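Local coordinates for endoglucanase (Thermotoga maritima, PDB 1VHO), which probably acts as a metal-dependent aminopeptidase of the M42 family, which binds two divalent metal ions per subunit, despite its name, at residues D69-K77 against Q81-V88; H239-L250 against V271-G279. All blocks are in the same frame, centred on the assembly; numbering follows the deposited sequence.

Contact 1. Residues D69-K77 against Q81-V88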
loop_
_atom_site.group_PDB
_atom_site.type_symbol
_atom_site.label_atom_id
_atom_site.label_comp_id
_atom_site.label_asym_id
_atom_site.label_seq_id
_atom_site.Cartn_x
_atom_site.Cartn_y
_atom_site.Cartn_z
ATOM N N ASP A 69 3.172 -2.460 -3.438
ATOM C CA ASP A 69 2.661 -3.657 -4.096
ATOM C C ASP A 69 1.329 -4.161 -3.633
ATOM O O ASP A 69 0.641 -3.653 -2.717
ATOM C CB ASP A 69 3.739 -4.791 -4.022
ATOM C CG ASP A 69 3.889 -5.398 -2.639
ATOM O OD1 ASP A 69 3.429 -4.783 -1.649
ATOM O OD2 ASP A 69 4.478 -6.486 -2.447
ATOM N N GLU A 70 0.880 -5.224 -4.303
ATOM C CA GLU A 70 -0.358 -5.913 -3.982
ATOM C C GLU A 70 -0.134 -7.412 -4.203
ATOM O O GLU A 70 0.835 -7.812 -4.861
ATOM C CB GLU A 70 -1.547 -5.490 -4.861
ATOM C CG GLU A 70 -1.303 -5.823 -6.378
ATOM C CD GLU A 70 -2.324 -5.029 -7.203
ATOM O OE1 GLU A 70 -3.474 -5.509 -7.380
ATOM O OE2 GLU A 70 -2.019 -3.918 -7.662
ATOM N N ILE A 71 -1.068 -8.210 -3.752
ATOM C CA ILE A 71 -0.909 -9.653 -3.941
ATOM C C ILE A 71 -1.096 -9.995 -5.415
ATOM O O ILE A 71 -1.764 -9.339 -6.227
ATOM C CB ILE A 71 -1.867 -10.453 -3.061
ATOM C CG1 ILE A 71 -3.303 -10.263 -3.490
ATOM C CG2 ILE A 71 -1.674 -10.069 -1.582
ATOM C CD1 ILE A 71 -3.924 -11.578 -3.962
ATOM N N GLY A 72 -0.413 -11.085 -5.764
ATOM C CA GLY A 72 -0.486 -11.565 -7.136
ATOM C C GLY A 72 -0.223 -13.092 -7.111
ATOM O O GLY A 72 0.161 -13.662 -6.064
ATOM N N PHE A 73 -0.474 -13.688 -8.243
ATOM C CA PHE A 73 -0.270 -15.133 -8.429
ATOM C C PHE A 73 0.435 -15.355 -9.768
ATOM O O PHE A 73 0.326 -14.552 -10.698
ATOM C CB PHE A 73 -1.637 -15.880 -8.546
ATOM C CG PHE A 73 -2.573 -15.658 -7.407
ATOM C CD1 PHE A 73 -2.567 -16.463 -6.296
ATOM C CD2 PHE A 73 -3.498 -14.611 -7.471
ATOM C CE1 PHE A 73 -3.446 -16.242 -5.228
ATOM C CE2 PHE A 73 -4.347 -14.370 -6.399
ATOM C CZ PHE A 73 -4.352 -15.194 -5.288
ATOM N N VAL A 74 1.161 -16.467 -9.852
ATOM C CA VAL A 74 1.795 -16.828 -11.114
ATOM C C VAL A 74 1.254 -18.187 -11.552
ATOM O O VAL A 74 0.978 -19.024 -10.670
ATOM C CB VAL A 74 3.350 -16.883 -10.953
ATOM C CG1 VAL A 74 3.761 -17.868 -9.868
ATOM C CG2 VAL A 74 3.963 -17.227 -12.302
ATOM N N VAL A 75 1.049 -18.397 -12.834
ATOM C CA VAL A 75 0.570 -19.708 -13.298
ATOM C C VAL A 75 1.812 -20.640 -13.146
ATOM O O VAL A 75 2.850 -20.311 -13.733
ATOM C CB VAL A 75 0.124 -19.666 -14.755
ATOM C CG1 VAL A 75 -0.164 -21.058 -15.289
ATOM C CG2 VAL A 75 -1.159 -18.792 -14.855
ATOM N N SER A 76 1.707 -21.640 -12.306
ATOM C CA SER A 76 2.884 -22.504 -12.112
ATOM C C SER A 76 2.776 -23.797 -12.894
ATOM O O SER A 76 3.787 -24.452 -13.129
ATOM C CB SER A 76 2.991 -22.831 -10.615
ATOM O OG SER A 76 1.757 -23.380 -10.203
ATOM N N LYS A 77 1.568 -24.163 -13.302
ATOM C CA LYS A 77 1.389 -25.429 -14.000
ATOM C C LYS A 77 0.123 -25.420 -14.828
ATOM O O LYS A 77 -0.890 -24.856 -14.386
ATOM C CB LYS A 77 1.284 -26.501 -12.893
ATOM C CG LYS A 77 1.043 -27.913 -13.351
ATOM C CD LYS A 77 1.195 -28.911 -12.195
ATOM C CE LYS A 77 0.158 -28.639 -11.120
ATOM N NZ LYS A 77 -0.156 -29.838 -10.291
ATOM N N GLN A 81 -7.261 -29.257 -18.498
ATOM C CA GLN A 81 -7.929 -27.961 -18.611
ATOM C C GLN A 81 -7.717 -27.097 -17.384
ATOM O O GLN A 81 -8.319 -26.017 -17.296
ATOM C CB GLN A 81 -9.428 -28.159 -18.881
ATOM C CG GLN A 81 -10.191 -28.739 -17.736
ATOM C CD GLN A 81 -11.621 -29.129 -18.067
ATOM O OE1 GLN A 81 -11.852 -30.323 -18.250
ATOM N NE2 GLN A 81 -12.599 -28.222 -18.054
ATOM N N PHE A 82 -6.874 -27.487 -16.423
ATOM C CA PHE A 82 -6.716 -26.676 -15.223
ATOM C C PHE A 82 -5.351 -26.035 -15.052
ATOM O O PHE A 82 -4.290 -26.674 -15.128
ATOM C CB PHE A 82 -7.109 -27.465 -13.967
ATOM C CG PHE A 82 -8.480 -28.090 -14.046
ATOM C CD1 PHE A 82 -9.632 -27.323 -13.974
ATOM C CD2 PHE A 82 -8.620 -29.470 -14.224
ATOM C CE1 PHE A 82 -10.888 -27.875 -14.081
ATOM C CE2 PHE A 82 -9.871 -30.034 -14.341
ATOM C CZ PHE A 82 -11.022 -29.252 -14.258
ATOM N N ALA A 83 -5.328 -24.710 -14.886
ATOM C CA ALA A 83 -4.054 -24.010 -14.639
ATOM C C ALA A 83 -3.966 -23.774 -13.128
ATOM O O ALA A 83 -4.905 -23.243 -12.489
ATOM C CB ALA A 83 -3.930 -22.705 -15.368
ATOM N N ARG A 84 -2.819 -24.109 -12.548
ATOM C CA ARG A 84 -2.625 -23.909 -11.122
ATOM C C ARG A 84 -1.957 -22.545 -10.852
ATOM O O ARG A 84 -1.080 -22.185 -11.622
ATOM C CB ARG A 84 -1.686 -25.016 -10.556
ATOM C CG ARG A 84 -1.282 -24.661 -9.126
ATOM C CD ARG A 84 -0.274 -25.638 -8.567
ATOM N NE ARG A 84 -0.922 -26.858 -8.075
ATOM C CZ ARG A 84 -0.224 -27.966 -7.826
ATOM N NH1 ARG A 84 1.097 -27.983 -8.029
ATOM N NH2 ARG A 84 -0.859 -29.043 -7.394
ATOM N N LEU A 85 -2.394 -21.828 -9.827
ATOM C CA LEU A 85 -1.805 -20.531 -9.513
ATOM C C LEU A 85 -1.095 -20.568 -8.152
ATOM O O LEU A 85 -1.679 -21.128 -7.222
ATOM C CB LEU A 85 -2.890 -19.444 -9.371
ATOM C CG LEU A 85 -3.775 -19.184 -10.598
ATOM C CD1 LEU A 85 -4.775 -18.058 -10.279
ATOM C CD2 LEU A 85 -2.930 -18.787 -11.789
ATOM N N GLU A 86 0.078 -19.986 -8.056
ATOM C CA GLU A 86 0.817 -19.905 -6.815
ATOM C C GLU A 86 1.018 -18.437 -6.435
ATOM O O GLU A 86 1.300 -17.650 -7.315
ATOM C CB GLU A 86 2.231 -20.547 -6.998
ATOM C CG GLU A 86 2.065 -22.056 -7.058
ATOM C CD GLU A 86 3.337 -22.853 -6.937
ATOM O OE1 GLU A 86 3.207 -24.092 -6.865
ATOM O OE2 GLU A 86 4.444 -22.262 -6.922
ATOM N N PRO A 87 0.876 -18.072 -5.171
ATOM C CA PRO A 87 1.099 -16.705 -4.758
ATOM C C PRO A 87 2.502 -16.240 -5.096
ATOM O O PRO A 87 3.448 -17.060 -5.167
ATOM C CB PRO A 87 0.886 -16.686 -3.253
ATOM C CG PRO A 87 0.324 -18.011 -2.902
ATOM C CD PRO A 87 0.618 -18.978 -4.041
ATOM N N VAL A 88 2.658 -14.951 -5.423
ATOM C CA VAL A 88 3.975 -14.423 -5.699
ATOM C C VAL A 88 4.557 -13.776 -4.413
ATOM O O VAL A 88 3.742 -13.393 -3.543
ATOM C CB VAL A 88 4.082 -13.429 -6.852
ATOM C CG1 VAL A 88 3.620 -14.059 -8.177
ATOM C CG2 VAL A 88 3.301 -12.164 -6.600
HETATM O O HOH W 1 1.345 -12.221 -3.304
#

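Contact 2. Residues H239-L250 against V271-G279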
loop_
_atom_site.group_PDB
_atom_site.type_symbol
_atom_site.label_atom_id
_atom_site.label_comp_id
_atom_site.label_asym_id
_atom_site.label_seq_id
_atom_site.Cartn_x
_atom_site.Cartn_y
_atom_site.Cartn_z
ATOM N N HIS A 239 -11.355 -0.917 18.996
ATOM C CA HIS A 239 -11.967 0.384 19.147
ATOM C C HIS A 239 -11.731 1.290 17.931
ATOM O O HIS A 239 -12.318 2.372 17.826
ATOM C CB HIS A 239 -11.442 1.056 20.428
ATOM C CG HIS A 239 -9.958 1.295 20.407
ATOM N ND1 HIS A 239 -9.015 0.345 20.679
ATOM C CD2 HIS A 239 -9.281 2.412 20.052
ATOM C CE1 HIS A 239 -7.800 0.858 20.488
ATOM N NE2 HIS A 239 -7.936 2.110 20.132
ATOM N N ILE A 240 -10.931 0.860 16.978
ATOM C CA ILE A 240 -10.679 1.715 15.804
ATOM C C ILE A 240 -11.879 1.803 14.905
ATOM O O ILE A 240 -12.538 0.797 14.593
ATOM C CB ILE A 240 -9.448 1.189 15.022
ATOM C CG1 ILE A 240 -8.198 1.200 15.917
ATOM C CG2 ILE A 240 -9.232 2.020 13.758
ATOM C CD1 ILE A 240 -7.798 2.548 16.446
ATOM N N GLU A 241 -12.176 3.008 14.396
ATOM C CA GLU A 241 -13.283 3.225 13.491
ATOM C C GLU A 241 -12.833 4.044 12.258
ATOM O O GLU A 241 -11.986 4.931 12.408
ATOM C CB GLU A 241 -14.408 4.057 14.134
ATOM C CG GLU A 241 -15.025 3.475 15.400
ATOM C CD GLU A 241 -16.166 4.343 15.899
ATOM O OE1 GLU A 241 -17.067 4.713 15.116
ATOM O OE2 GLU A 241 -16.165 4.721 17.090
ATOM N N LEU A 242 -13.426 3.719 11.113
ATOM C CA LEU A 242 -13.113 4.522 9.916
ATOM C C LEU A 242 -13.656 5.939 10.178
ATOM O O LEU A 242 -14.771 6.047 10.712
ATOM C CB LEU A 242 -13.916 3.997 8.714
ATOM C CG LEU A 242 -13.615 2.551 8.279
ATOM C CD1 LEU A 242 -14.086 2.295 6.836
ATOM C CD2 LEU A 242 -12.130 2.276 8.358
ATOM N N GLY A 243 -12.956 6.978 9.751
ATOM C CA GLY A 243 -13.456 8.321 9.951
ATOM C C GLY A 243 -13.076 8.975 11.265
ATOM O O GLY A 243 -13.324 10.208 11.371
ATOM N N LYS A 244 -12.486 8.263 12.227
ATOM C CA LYS A 244 -12.097 8.915 13.479
ATOM C C LYS A 244 -10.635 9.337 13.459
ATOM O O LYS A 244 -10.069 9.697 14.513
ATOM C CB LYS A 244 -12.358 8.073 14.730
ATOM C CG LYS A 244 -13.801 7.756 15.008
ATOM C CD LYS A 244 -14.640 8.893 15.489
ATOM C CE LYS A 244 -15.946 8.373 16.119
ATOM N NZ LYS A 244 -15.674 7.191 17.000
ATOM N N GLY A 245 -9.977 9.274 12.282
ATOM C CA GLY A 245 -8.596 9.733 12.165
ATOM C C GLY A 245 -7.515 8.685 12.065
ATOM O O GLY A 245 -7.696 7.470 12.316
ATOM N N PRO A 246 -6.300 9.123 11.705
ATOM C CA PRO A 246 -5.144 8.281 11.595
ATOM C C PRO A 246 -4.791 7.734 12.990
ATOM O O PRO A 246 -5.155 8.332 14.022
ATOM C CB PRO A 246 -4.043 9.125 11.015
ATOM C CG PRO A 246 -4.456 10.536 11.269
ATOM C CD PRO A 246 -5.960 10.545 11.370
ATOM N N VAL A 247 -4.200 6.561 12.953
ATOM C CA VAL A 247 -3.908 5.819 14.175
ATOM C C VAL A 247 -2.437 5.826 14.535
ATOM O O VAL A 247 -1.545 5.324 13.835
ATOM C CB VAL A 247 -4.353 4.346 14.009
ATOM C CG1 VAL A 247 -4.224 3.616 15.359
ATOM C CG2 VAL A 247 -5.781 4.250 13.480
ATOM N N ILE A 248 -2.160 6.468 15.693
ATOM C CA ILE A 248 -0.782 6.568 16.137
ATOM C C ILE A 248 -0.334 5.254 16.773
ATOM O O ILE A 248 -1.008 4.847 17.738
ATOM C CB ILE A 248 -0.698 7.669 17.262
ATOM C CG1 ILE A 248 -1.151 9.015 16.671
ATOM C CG2 ILE A 248 0.715 7.701 17.811
ATOM C CD1 ILE A 248 -0.321 9.401 15.437
ATOM N N GLY A 249 0.721 4.653 16.284
ATOM C CA GLY A 249 1.295 3.433 16.857
ATOM C C GLY A 249 2.080 3.829 18.118
ATOM O O GLY A 249 2.875 4.773 18.131
ATOM N N LEU A 250 1.898 3.037 19.196
ATOM C CA LEU A 250 2.619 3.373 20.437
ATOM C C LEU A 250 3.466 2.198 20.909
ATOM O O LEU A 250 3.681 2.031 22.122
ATOM C CB LEU A 250 1.575 3.743 21.514
ATOM C CG LEU A 250 0.795 5.023 21.229
ATOM C CD1 LEU A 250 -0.418 5.174 22.133
ATOM C CD2 LEU A 250 1.721 6.239 21.343
ATOM N N VAL A 271 -6.374 18.016 14.420
ATOM C CA VAL A 271 -6.351 16.771 13.657
ATOM C C VAL A 271 -6.800 15.661 14.654
ATOM O O VAL A 271 -6.046 15.451 15.583
ATOM C CB VAL A 271 -4.993 16.395 13.077
ATOM C CG1 VAL A 271 -5.158 15.056 12.307
ATOM C CG2 VAL A 271 -4.477 17.419 12.043
ATOM N N SER A 272 -7.956 15.062 14.399
ATOM C CA SER A 272 -8.463 14.005 15.276
ATOM C C SER A 272 -7.600 12.765 15.095
ATOM O O SER A 272 -7.333 12.391 13.929
ATOM C CB SER A 272 -9.928 13.697 14.966
ATOM O OG SER A 272 -10.711 14.852 15.344
ATOM N N LEU A 273 -7.235 12.097 16.148
ATOM C CA LEU A 273 -6.355 10.924 16.036
ATOM C C LEU A 273 -6.917 9.751 16.827
ATOM O O LEU A 273 -7.753 9.941 17.722
ATOM C CB LEU A 273 -4.989 11.252 16.681
ATOM C CG LEU A 273 -4.101 12.326 16.007
ATOM C CD1 LEU A 273 -2.850 12.570 16.833
ATOM C CD2 LEU A 273 -3.715 11.903 14.584
ATOM N N GLN A 274 -6.420 8.561 16.493
ATOM C CA GLN A 274 -6.800 7.367 17.264
ATOM C C GLN A 274 -5.467 6.762 17.682
ATOM O O GLN A 274 -4.435 7.312 17.257
ATOM C CB GLN A 274 -7.578 6.384 16.370
ATOM C CG GLN A 274 -8.939 6.909 15.978
ATOM C CD GLN A 274 -9.755 5.969 15.136
ATOM O OE1 GLN A 274 -10.553 5.228 15.697
ATOM N NE2 GLN A 274 -9.635 5.987 13.788
ATOM N N GLU A 275 -5.433 5.702 18.507
ATOM C CA GLU A 275 -4.138 5.159 18.838
ATOM C C GLU A 275 -4.239 3.641 19.019
ATOM O O GLU A 275 -5.327 3.097 19.110
ATOM C CB GLU A 275 -3.528 5.836 20.053
ATOM C CG GLU A 275 -4.064 5.373 21.380
ATOM C CD GLU A 275 -5.517 5.657 21.622
ATOM O OE1 GLU A 275 -6.294 4.692 21.738
ATOM O OE2 GLU A 275 -5.902 6.842 21.714
ATOM N N GLU A 276 -3.096 2.986 18.996
ATOM C CA GLU A 276 -3.081 1.524 19.191
ATOM C C GLU A 276 -1.806 1.186 19.942
ATOM O O GLU A 276 -0.776 1.840 19.759
ATOM C CB GLU A 276 -3.228 0.810 17.853
ATOM C CG GLU A 276 -2.045 0.966 16.904
ATOM C CD GLU A 276 -2.369 0.393 15.512
ATOM O OE1 GLU A 276 -3.307 -0.425 15.371
ATOM O OE2 GLU A 276 -1.727 0.808 14.546
ATOM N N ALA A 277 -1.839 0.196 20.828
ATOM C CA ALA A 277 -0.697 -0.161 21.646
ATOM C C ALA A 277 0.511 -0.590 20.840
ATOM O O ALA A 277 1.618 -0.301 21.248
ATOM C CB ALA A 277 -1.055 -1.298 22.626
ATOM N N VAL A 278 0.340 -1.363 19.768
ATOM C CA VAL A 278 1.523 -1.751 18.998
ATOM C C VAL A 278 1.330 -1.307 17.546
ATOM O O VAL A 278 1.717 -0.197 17.186
ATOM C CB VAL A 278 1.805 -3.255 19.093
ATOM C CG1 VAL A 278 2.968 -3.672 18.200
ATOM C CG2 VAL A 278 2.109 -3.672 20.538
ATOM N N GLY A 279 0.636 -2.089 16.755
ATOM C CA GLY A 279 0.403 -1.768 15.352
ATOM C C GLY A 279 1.482 -2.350 14.449
ATOM O O GLY A 279 2.488 -2.925 14.884
HETATM O O HOH W 2 -10.756 4.998 18.461
HETATM O O HOH W 3 -0.312 2.825 13.741
#

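Contact 1. Residues D69-K77 against Q81-V88
Lys77 lays the end of its side chain over one face of the Arg84 guanidinium, its CE 3.2 Å above that plane and offset toward the rim. Each chain leaves its backbone with CG anti to N (chi1 178° in Lys77, 170° in Arg84) and bends at chi3, which brings the two cationic ends together: Lys77 NZ stands 3.1 Å from Arg84 NH2. These are two donors with like charge, and what probably makes the pairing tolerable is that each has its own carboxylate, Glu79 for Lys77 and Glu135 for Arg84. Ser76 OG lies against Arg84 CD and Glu86 CG and makes a weak hydrogen bond to Arg84 O, which also accepts the Ser76 N-H.

On the face that Val75 shares with Leu85, Val75 turns CG2 toward Leu85 CD2 at 3.5 Å, and its other branch, CG1, reaches Ala83 CB at 4.1 Å. Farther along, Phe73 meets Leu85 CB to CB, while the edge of its ring comes up to the backbone of Glu86. Val74 lies on the opposite face, with Val88 CG1 4.0 Å from Val74 CB, and Ile152 of the adjoining strand 152-155 touches both valines.

The backbones are joined in antiparallel fashion. Val74 and Glu86 exchange two N-H to O bonds, and Arg84 N gives a bond of 2.8 Å to Lys77 O. Between Val75 and Lys77 the register slips by one residue, a beta bulge at which Lys77 N is buried without a partner. At the Gly72-Val88 end a water accepts from Gly72 N and donates to Val88 O, and Val88 N bonds to Gly72 O. The whole is a bulged beta hairpin, strands 73-79 and 82-87, in the antiparallel sheet that stands apart from the chain's mixed sheet.

Contact 2. Residues H239-L250 against V271-G279
Gln274 reaches across to the turn from Glu241 to Lys244, and to Gly245 just after it, with its chain extended beyond CG, and its amide is gripped at both ends. OE1 receives the Glu241 N-H on a lone pair, 3.0 Å away and in the carbonyl plane, and takes a further bond from a water that also serves His239 O. NE2 gives one hydrogen to Gly245 O at 2.9 Å, nearly straight at 169° and within the amide plane, and the other to Glu241 O, which lies somewhat out of that plane. The Lys244 side chain crosses that of Gln274 at about a right angle, Lys244 CB 3.4 Å from Gln274 CD. An alanine in place of Gln274 removes the amide, and Glu241 N, Glu241 O and Gly245 O would probably lose their mates, leaving the type II turn less firmly tied to the strand.

Strands 247-249 and 274-276 run parallel, joined through helix 256-268 as a beta-alpha-beta unit at one margin of the mixed eight-stranded sheet. Leu273 sends CD2 to Pro246 CG and CD1 to Ile248 CG1, 3.9 Å away; Ala266 of that helix touches Leu273 as well.

The side chains of Val247 and Glu276 cross nearly perpendicularly, Val247 CG1 3.7 Å from Glu276 CD. A water donates to both Glu276 OE2 and Val247 O, while Glu276 OE1 is hydrogen-bonded to Thr229 OG1. His239, with CG between backbone N and carbonyl carbon (chi1 62°), swings its ring edge toward strand 274-276, and NE2 donates to Glu275 O at 3.0 Å, the acceptor lying close to the ring plane.

Contact 1 and contact 2 lie on opposite sides of the chain's centre, their own centres 35 Å apart and their nearest atoms about 16 Å apart, so neither touches the other. They belong to different sheets: the hairpin of 69-77 and 81-88 to an antiparallel one, the parallel pair of 239-250 and 271-279 to the mixed one. Both lie within about 6 to 11 Å, side chain to side chain, of residues predicted to form the active site. In contact 1 the side chain of Val88 is about 9 Å from that of Glu204, the predicted proton acceptor, and the side chain of Phe73 is about 11 Å from that of His309, a predicted zinc ligand. In contact 2 the Glu276 side chain is about 6 Å from that of Asp227, also a predicted zinc ligand.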